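Local coordinates for protein Azi13 (Streptomyces sahachiroi, PDB 5HMB) that probably hydrolyses the thioester of a naphthoate intermediate, as a PaaI-family hotdog-fold thioesterase of azinomycin biosynthesis, at residues 35-38 and 39-42. Sequence-based numbering, arbitrary orientation.
Sequences SVRA and DLLQ
Arg-37 grips Asp-39, two residues further along a short 3-10 turn, side-on: NE lies 3.0 Å from OD1, and NH2 lies 3.0 Å from OD2, with both N-H groups pointing nearly straight at their acceptors. OD1 is met through its syn lone pair; OD2 is approached on the same syn side but from somewhat above the carboxylate plane, and the two flat groups are turned 37° against each other. The arginine chain bends at chi3 (-36°), which brings the guanidinium alongside the Asp-39 carboxylate and the Leu-40 side chain. One face of that group then rests on Leu-40, whose CD1 sits over its centre, 3.8 Å from CZ; Leu-40 also packs on Tyr-14 of the second subunit. A third hold comes from the carbonyl of His-17, in helix 13-18, which accepts a hydrogen bond from NH2. In the backbone, Leu-40 N donates to Arg-37 O at 3.0 Å, and a weak bond runs from Leu-41 N to Ala-38 O. Val-36 and Leu-41 meet at about a right angle, CG1 against CD2 at 3.6 Å. A methionine in place of Arg-37 would probably leave the Asp-39 carboxylate without its cationic mate and the His-17 carbonyl without this donor. The turn leads the chain out of strand 29-35 toward helix 49-68 of the hotdog fold. Its two-point salt bridge, with a leucine against the guanidinium face, would hold the guanidinium in place and limit its rotation, while the NH2 bond to His-17 O ties the turn to helix 13-18.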
ATOM      1  N   SER A  35      21.435 -11.581   7.128  1.00 51.99           N
ATOM      2  CA  SER A  35      22.100 -11.938   5.890  1.00 57.43           C
ATOM      3  C   SER A  35      21.202 -12.830   5.051  1.00 56.46           C
ATOM      4  O   SER A  35      20.395 -13.593   5.583  1.00 53.09           O
ATOM      5  CB  SER A  35      23.416 -12.663   6.155  1.00 59.02           C
ATOM      6  OG  SER A  35      23.925 -13.180   4.936  1.00 81.25           O
ATOM      7  N   VAL A  36      21.348 -12.719   3.729  1.00 47.43           N
ATOM      8  CA  VAL A  36      20.702 -13.657   2.823  1.00 53.77           C
ATOM      9  C   VAL A  36      21.325 -15.037   3.004  1.00 63.64           C
ATOM     10  O   VAL A  36      22.546 -15.170   3.162  1.00 64.90           O
ATOM     11  CB  VAL A  36      20.834 -13.175   1.368  1.00 51.58           C
ATOM     12  CG1 VAL A  36      19.919 -13.964   0.471  1.00 43.98           C
ATOM     13  CG2 VAL A  36      20.540 -11.679   1.269  1.00 56.76           C
ATOM     14  N   ARG A  37      20.490 -16.072   2.995  1.00 58.68           N
ATOM     15  CA  ARG A  37      20.952 -17.437   3.197  1.00 54.73           C
ATOM     16  C   ARG A  37      20.333 -18.330   2.142  1.00 64.25           C
ATOM     17  O   ARG A  37      19.326 -17.981   1.520  1.00 67.88           O
ATOM     18  CB  ARG A  37      20.584 -17.984   4.592  1.00 56.50           C
ATOM     19  CG  ARG A  37      21.196 -17.258   5.760  1.00 51.98           C
ATOM     20  CD  ARG A  37      20.927 -18.018   7.074  1.00 61.68           C
ATOM     21  NE  ARG A  37      19.604 -18.647   7.098  1.00 67.18           N
ATOM     22  CZ  ARG A  37      18.613 -18.288   7.913  1.00 64.88           C
ATOM     23  NH1 ARG A  37      18.788 -17.309   8.786  1.00 63.17           N
ATOM     24  NH2 ARG A  37      17.446 -18.919   7.864  1.00 65.42           N
ATOM     25  N   ALA A  38      20.942 -19.504   1.964  1.00 74.65           N
ATOM     26  CA  ALA A  38      20.484 -20.437   0.940  1.00 71.09           C
ATOM     27  C   ALA A  38      19.021 -20.827   1.148  1.00 65.91           C
ATOM     28  O   ALA A  38      18.251 -20.902   0.184  1.00 71.43           O
ATOM     29  CB  ALA A  38      21.381 -21.675   0.929  1.00 70.20           C
ATOM     30  N   ASP A  39      18.617 -21.076   2.394  1.00 64.37           N
ATOM     31  CA  ASP A  39      17.247 -21.498   2.677  1.00 70.47           C
ATOM     32  C   ASP A  39      16.234 -20.360   2.607  1.00 66.22           C
ATOM     33  O   ASP A  39      15.028 -20.624   2.670  1.00 59.60           O
ATOM     34  CB  ASP A  39      17.169 -22.165   4.056  1.00 69.12           C
ATOM     35  CG  ASP A  39      17.743 -21.300   5.159  1.00 71.68           C
ATOM     36  OD1 ASP A  39      18.631 -20.473   4.863  1.00 73.34           O
ATOM     37  OD2 ASP A  39      17.309 -21.450   6.321  1.00 66.21           O
ATOM     38  N   LEU A  40      16.681 -19.114   2.479  1.00 60.20           N
ATOM     39  CA  LEU A  40      15.787 -17.969   2.380  1.00 53.67           C
ATOM     40  C   LEU A  40      15.551 -17.532   0.944  1.00 60.37           C
ATOM     41  O   LEU A  40      14.882 -16.519   0.720  1.00 52.87           O
ATOM     42  CB  LEU A  40      16.337 -16.800   3.200  1.00 45.35           C
ATOM     43  CG  LEU A  40      16.592 -17.083   4.674  1.00 51.94           C
ATOM     44  CD1 LEU A  40      17.107 -15.843   5.398  1.00 55.14           C
ATOM     45  CD2 LEU A  40      15.315 -17.606   5.331  1.00 55.02           C
ATOM     46  N   LEU A  41      16.069 -18.273  -0.033  1.00 58.32           N
ATOM     47  CA  LEU A  41      16.029 -17.858  -1.425  1.00 55.51           C
ATOM     48  C   LEU A  41      14.795 -18.395  -2.127  1.00 55.35           C
ATOM     49  O   LEU A  41      14.192 -19.388  -1.712  1.00 59.30           O
ATOM     50  CB  LEU A  41      17.272 -18.344  -2.169  1.00 65.01           C
ATOM     51  CG  LEU A  41      18.617 -17.879  -1.627  1.00 68.36           C
ATOM     52  CD1 LEU A  41      19.731 -18.701  -2.237  1.00 72.73           C
ATOM     53  CD2 LEU A  41      18.803 -16.410  -1.935  1.00 68.84           C
ATOM     54  N   GLN A  42      14.441 -17.732  -3.212  1.00 51.15           N
ATOM     55  CA  GLN A  42      13.418 -18.181  -4.139  1.00 60.41           C
ATOM     56  C   GLN A  42      14.081 -18.813  -5.359  1.00 68.36           C
ATOM     57  O   GLN A  42      15.291 -18.684  -5.552  1.00 63.55           O
ATOM     58  CB  GLN A  42      12.516 -17.002  -4.520  1.00 61.27           C
ATOM     59  CG  GLN A  42      13.216 -15.823  -5.160  1.00 68.33           C
ATOM     60  CD  GLN A  42      12.237 -14.739  -5.590  1.00 77.97           C
ATOM     61  OE1 GLN A  42      11.278 -14.414  -4.870  1.00 87.69           O
ATOM     62  NE2 GLN A  42      12.462 -14.185  -6.775  1.00 79.15           N
TER